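Ribonucleoside-diphosphate reductase subunit beta (Streptococcus sanguinis, PDB 4N83) probably serves as the metal-cofactor subunit of class Ib ribonucleotide reductase, which makes deoxyribonucleotides for DNA synthesis, and here holds two manganese(II) ions. Local coordinates at residues S70-R78 with F90-S98. Residues are numbered along the deposited sequence; the frame is centred on the assembly and turned at random.
Sequences SESGVDALR and FNNIQFMES. With MN (manganese (II) ion), chain J; MN (manganese (II) ion), chain I.
The Phe90 ring takes Leu77 CB over one face, 4.0 Å from CE1, while the Arg78 guanidinium is approached on one face, toward its rim, by Val74 O of its own helix and has Gln94 OE1 and Phe90 O at its edge. These groups join two neighbouring antiparallel helices of the ferritin-like helical bundle of the small reductase subunit; the segment axes run at 165° and approach to 9.1 Å. Val74 fits as a knob into a hole formed by Phe90, Ile93, Gln94 and Glu97: CG1 lies 3.7 Å from Phe90 CD1, and CG2 reaches Ile93 CG2. Gln94 enters a hole among Ser70, Val74, Asp75 and Arg78. The extended Gln94 chain, its CG trans to N (chi1 -168°), carries the amide across to the other helix, where both ends are used. NE2 donates to Ser70 O at 2.7 Å, a bent bond with the donor tilted from the carbonyl plane. OE1 accepts from Arg78 NH2 at 2.7 Å, but the donor stands above the carbonyl plane and the guanidinium and amide planes are 43° apart. These two bonds limit rotation of the buried amide. Arg78 NE also forms a salt bridge with Asp75 of the second subunit, and Asn91 ND2 is hydrogen-bonded to Ser98 OG of that subunit, so this side of the helix pair belongs to the dimer interface. At the Ser70 end the backbones close in, CA of Ser70 lying 4.9 Å from CA of Glu97. The Glu97 chain, bent at chi2, turns its carboxylate away toward the dimanganese site completed by Asp66, His100, Glu157, Glu191 and His194; Glu97 OE1 binds the manganese of chain J at 2.2 Å and OE2 that of chain I, bridging the pair.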
loop_
_atom_site.group_PDB
_atom_site.type_symbol
_atom_site.label_atom_id
_atom_site.label_comp_id
_atom_site.label_asym_id
_atom_site.label_seq_id
_atom_site.Cartn_x
_atom_site.Cartn_y
_atom_site.Cartn_z
ATOM N N SER A 70 6.830 4.376 -5.806
ATOM C CA SER A 70 6.277 3.177 -5.169
ATOM C C SER A 70 7.293 2.425 -4.304
ATOM O O SER A 70 6.956 1.934 -3.227
ATOM C CB SER A 70 5.693 2.225 -6.221
ATOM O OG SER A 70 6.695 1.712 -7.084
ATOM N N GLU A 71 8.533 2.346 -4.777
ATOM C CA GLU A 71 9.559 1.536 -4.120
ATOM C C GLU A 71 10.249 2.280 -2.970
ATOM O O GLU A 71 10.271 1.784 -1.840
ATOM C CB GLU A 71 10.585 1.050 -5.153
ATOM C CG GLU A 71 9.978 0.165 -6.240
ATOM C CD GLU A 71 10.974 -0.261 -7.306
ATOM O OE1 GLU A 71 12.152 0.150 -7.238
ATOM O OE2 GLU A 71 10.574 -1.011 -8.223
ATOM N N SER A 72 10.796 3.461 -3.258
ATOM C CA SER A 72 11.584 4.226 -2.276
ATOM C C SER A 72 10.976 5.570 -1.863
ATOM O O SER A 72 11.250 6.058 -0.766
ATOM C CB SER A 72 13.000 4.468 -2.813
ATOM O OG SER A 72 13.001 5.426 -3.858
ATOM N N GLY A 73 10.168 6.168 -2.737
ATOM C CA GLY A 73 9.634 7.514 -2.510
ATOM C C GLY A 73 8.730 7.640 -1.296
ATOM O O GLY A 73 8.978 8.467 -0.415
ATOM N N VAL A 74 7.682 6.821 -1.249
ATOM C CA VAL A 74 6.737 6.838 -0.130
ATOM C C VAL A 74 7.350 6.162 1.099
ATOM O O VAL A 74 6.989 6.481 2.234
ATOM C CB VAL A 74 5.399 6.156 -0.493
ATOM C CG1 VAL A 74 4.413 6.256 0.666
ATOM C CG2 VAL A 74 4.799 6.777 -1.750
ATOM N N ASP A 75 8.273 5.228 0.862
ATOM C CA ASP A 75 9.040 4.582 1.933
ATOM C C ASP A 75 9.782 5.621 2.779
ATOM O O ASP A 75 9.787 5.540 4.008
ATOM C CB ASP A 75 10.038 3.577 1.339
ATOM C CG ASP A 75 10.752 2.753 2.400
ATOM O OD1 ASP A 75 10.072 2.179 3.278
ATOM O OD2 ASP A 75 11.996 2.670 2.349
ATOM N N ALA A 76 10.400 6.591 2.108
ATOM C CA ALA A 76 11.092 7.689 2.781
ATOM C C ALA A 76 10.121 8.583 3.552
ATOM O O ALA A 76 10.386 8.958 4.695
ATOM C CB ALA A 76 11.873 8.514 1.770
ATOM N N LEU A 77 8.996 8.913 2.919
ATOM C CA LEU A 77 7.976 9.771 3.528
ATOM C C LEU A 77 7.313 9.141 4.757
ATOM O O LEU A 77 6.874 9.854 5.659
ATOM C CB LEU A 77 6.902 10.130 2.495
ATOM C CG LEU A 77 7.358 11.010 1.327
ATOM C CD1 LEU A 77 6.360 10.956 0.177
ATOM C CD2 LEU A 77 7.573 12.447 1.781
ATOM N N ARG A 78 7.243 7.811 4.786
ATOM C CA ARG A 78 6.601 7.085 5.889
ATOM C C ARG A 78 7.329 7.240 7.225
ATOM O O ARG A 78 6.686 7.381 8.267
ATOM C CB ARG A 78 6.463 5.593 5.543
ATOM C CG ARG A 78 6.188 4.680 6.735
ATOM C CD ARG A 78 5.617 3.327 6.331
ATOM N NE ARG A 78 6.232 2.804 5.111
ATOM C CZ ARG A 78 5.705 2.876 3.887
ATOM N NH1 ARG A 78 4.524 3.450 3.667
ATOM N NH2 ARG A 78 6.376 2.362 2.865
ATOM N N PHE A 90 -0.268 6.591 3.923
ATOM C CA PHE A 90 0.919 6.394 3.081
ATOM C C PHE A 90 1.045 4.973 2.533
ATOM O O PHE A 90 1.623 4.774 1.464
ATOM C CB PHE A 90 2.202 6.799 3.820
ATOM C CG PHE A 90 2.479 8.276 3.777
ATOM C CD1 PHE A 90 2.683 8.913 2.562
ATOM C CD2 PHE A 90 2.538 9.028 4.942
ATOM C CE1 PHE A 90 2.934 10.272 2.508
ATOM C CE2 PHE A 90 2.789 10.388 4.893
ATOM C CZ PHE A 90 2.988 11.012 3.676
ATOM N N ASN A 91 0.509 3.993 3.256
ATOM C CA ASN A 91 0.441 2.623 2.742
ATOM C C ASN A 91 -0.489 2.563 1.539
ATOM O O ASN A 91 -0.167 1.939 0.525
ATOM C CB ASN A 91 -0.035 1.647 3.822
ATOM C CG ASN A 91 0.938 1.539 4.981
ATOM O OD1 ASN A 91 2.153 1.649 4.802
ATOM N ND2 ASN A 91 0.406 1.315 6.180
ATOM N N ASN A 92 -1.639 3.226 1.664
ATOM C CA ASN A 92 -2.568 3.399 0.549
ATOM C C ASN A 92 -1.940 4.191 -0.600
ATOM O O ASN A 92 -2.107 3.831 -1.766
ATOM C CB ASN A 92 -3.847 4.101 1.019
ATOM C CG ASN A 92 -4.722 4.547 -0.134
ATOM O OD1 ASN A 92 -4.749 5.726 -0.476
ATOM N ND2 ASN A 92 -5.419 3.604 -0.756
ATOM N N ILE A 93 -1.228 5.266 -0.267
ATOM C CA ILE A 93 -0.544 6.079 -1.273
ATOM C C ILE A 93 0.469 5.234 -2.037
ATOM O O ILE A 93 0.483 5.242 -3.266
ATOM C CB ILE A 93 0.173 7.299 -0.649
ATOM C CG1 ILE A 93 -0.852 8.302 -0.109
ATOM C CG2 ILE A 93 1.070 7.981 -1.679
ATOM C CD1 ILE A 93 -0.291 9.317 0.865
ATOM N N GLN A 94 1.302 4.500 -1.302
ATOM C CA GLN A 94 2.367 3.697 -1.906
ATOM C C GLN A 94 1.837 2.602 -2.829
ATOM O O GLN A 94 2.435 2.327 -3.873
ATOM C CB GLN A 94 3.247 3.066 -0.829
ATOM C CG GLN A 94 4.526 2.463 -1.385
ATOM C CD GLN A 94 5.452 1.952 -0.304
ATOM O OE1 GLN A 94 5.001 1.462 0.732
ATOM N NE2 GLN A 94 6.758 2.061 -0.540
ATOM N N PHE A 95 0.732 1.973 -2.434
ATOM C CA PHE A 95 0.082 0.962 -3.271
ATOM C C PHE A 95 -0.423 1.566 -4.582
ATOM O O PHE A 95 -0.205 0.999 -5.652
ATOM C CB PHE A 95 -1.068 0.282 -2.520
ATOM C CG PHE A 95 -2.058 -0.404 -3.421
ATOM C CD1 PHE A 95 -1.653 -1.417 -4.282
ATOM C CD2 PHE A 95 -3.396 -0.037 -3.410
ATOM C CE1 PHE A 95 -2.563 -2.042 -5.118
ATOM C CE2 PHE A 95 -4.311 -0.662 -4.238
ATOM C CZ PHE A 95 -3.895 -1.667 -5.093
ATOM N N MET A 96 -1.090 2.714 -4.497
ATOM C CA MET A 96 -1.603 3.391 -5.691
ATOM C C MET A 96 -0.480 3.866 -6.617
ATOM O O MET A 96 -0.674 3.936 -7.828
ATOM C CB MET A 96 -2.516 4.566 -5.312
ATOM C CG MET A 96 -3.842 4.166 -4.674
ATOM S SD MET A 96 -4.754 2.881 -5.558
ATOM C CE MET A 96 -4.832 3.576 -7.207
ATOM N N GLU A 97 0.685 4.182 -6.052
ATOM C CA GLU A 97 1.852 4.543 -6.862
ATOM C C GLU A 97 2.335 3.351 -7.697
ATOM O O GLU A 97 2.838 3.533 -8.806
ATOM C CB GLU A 97 2.998 5.075 -5.989
ATOM C CG GLU A 97 2.688 6.351 -5.208
ATOM C CD GLU A 97 2.569 7.597 -6.070
ATOM O OE1 GLU A 97 2.584 7.487 -7.314
ATOM O OE2 GLU A 97 2.451 8.701 -5.496
ATOM N N SER A 98 2.180 2.140 -7.162
ATOM C CA SER A 98 2.484 0.913 -7.912
ATOM C C SER A 98 1.452 0.652 -9.011
ATOM O O SER A 98 1.799 0.145 -10.080
ATOM C CB SER A 98 2.578 -0.307 -6.982
ATOM O OG SER A 98 3.883 -0.446 -6.444
HETATM MN MN MN J . 2.248 8.638 -9.179
HETATM MN MN MN I . 2.120 10.755 -4.949
#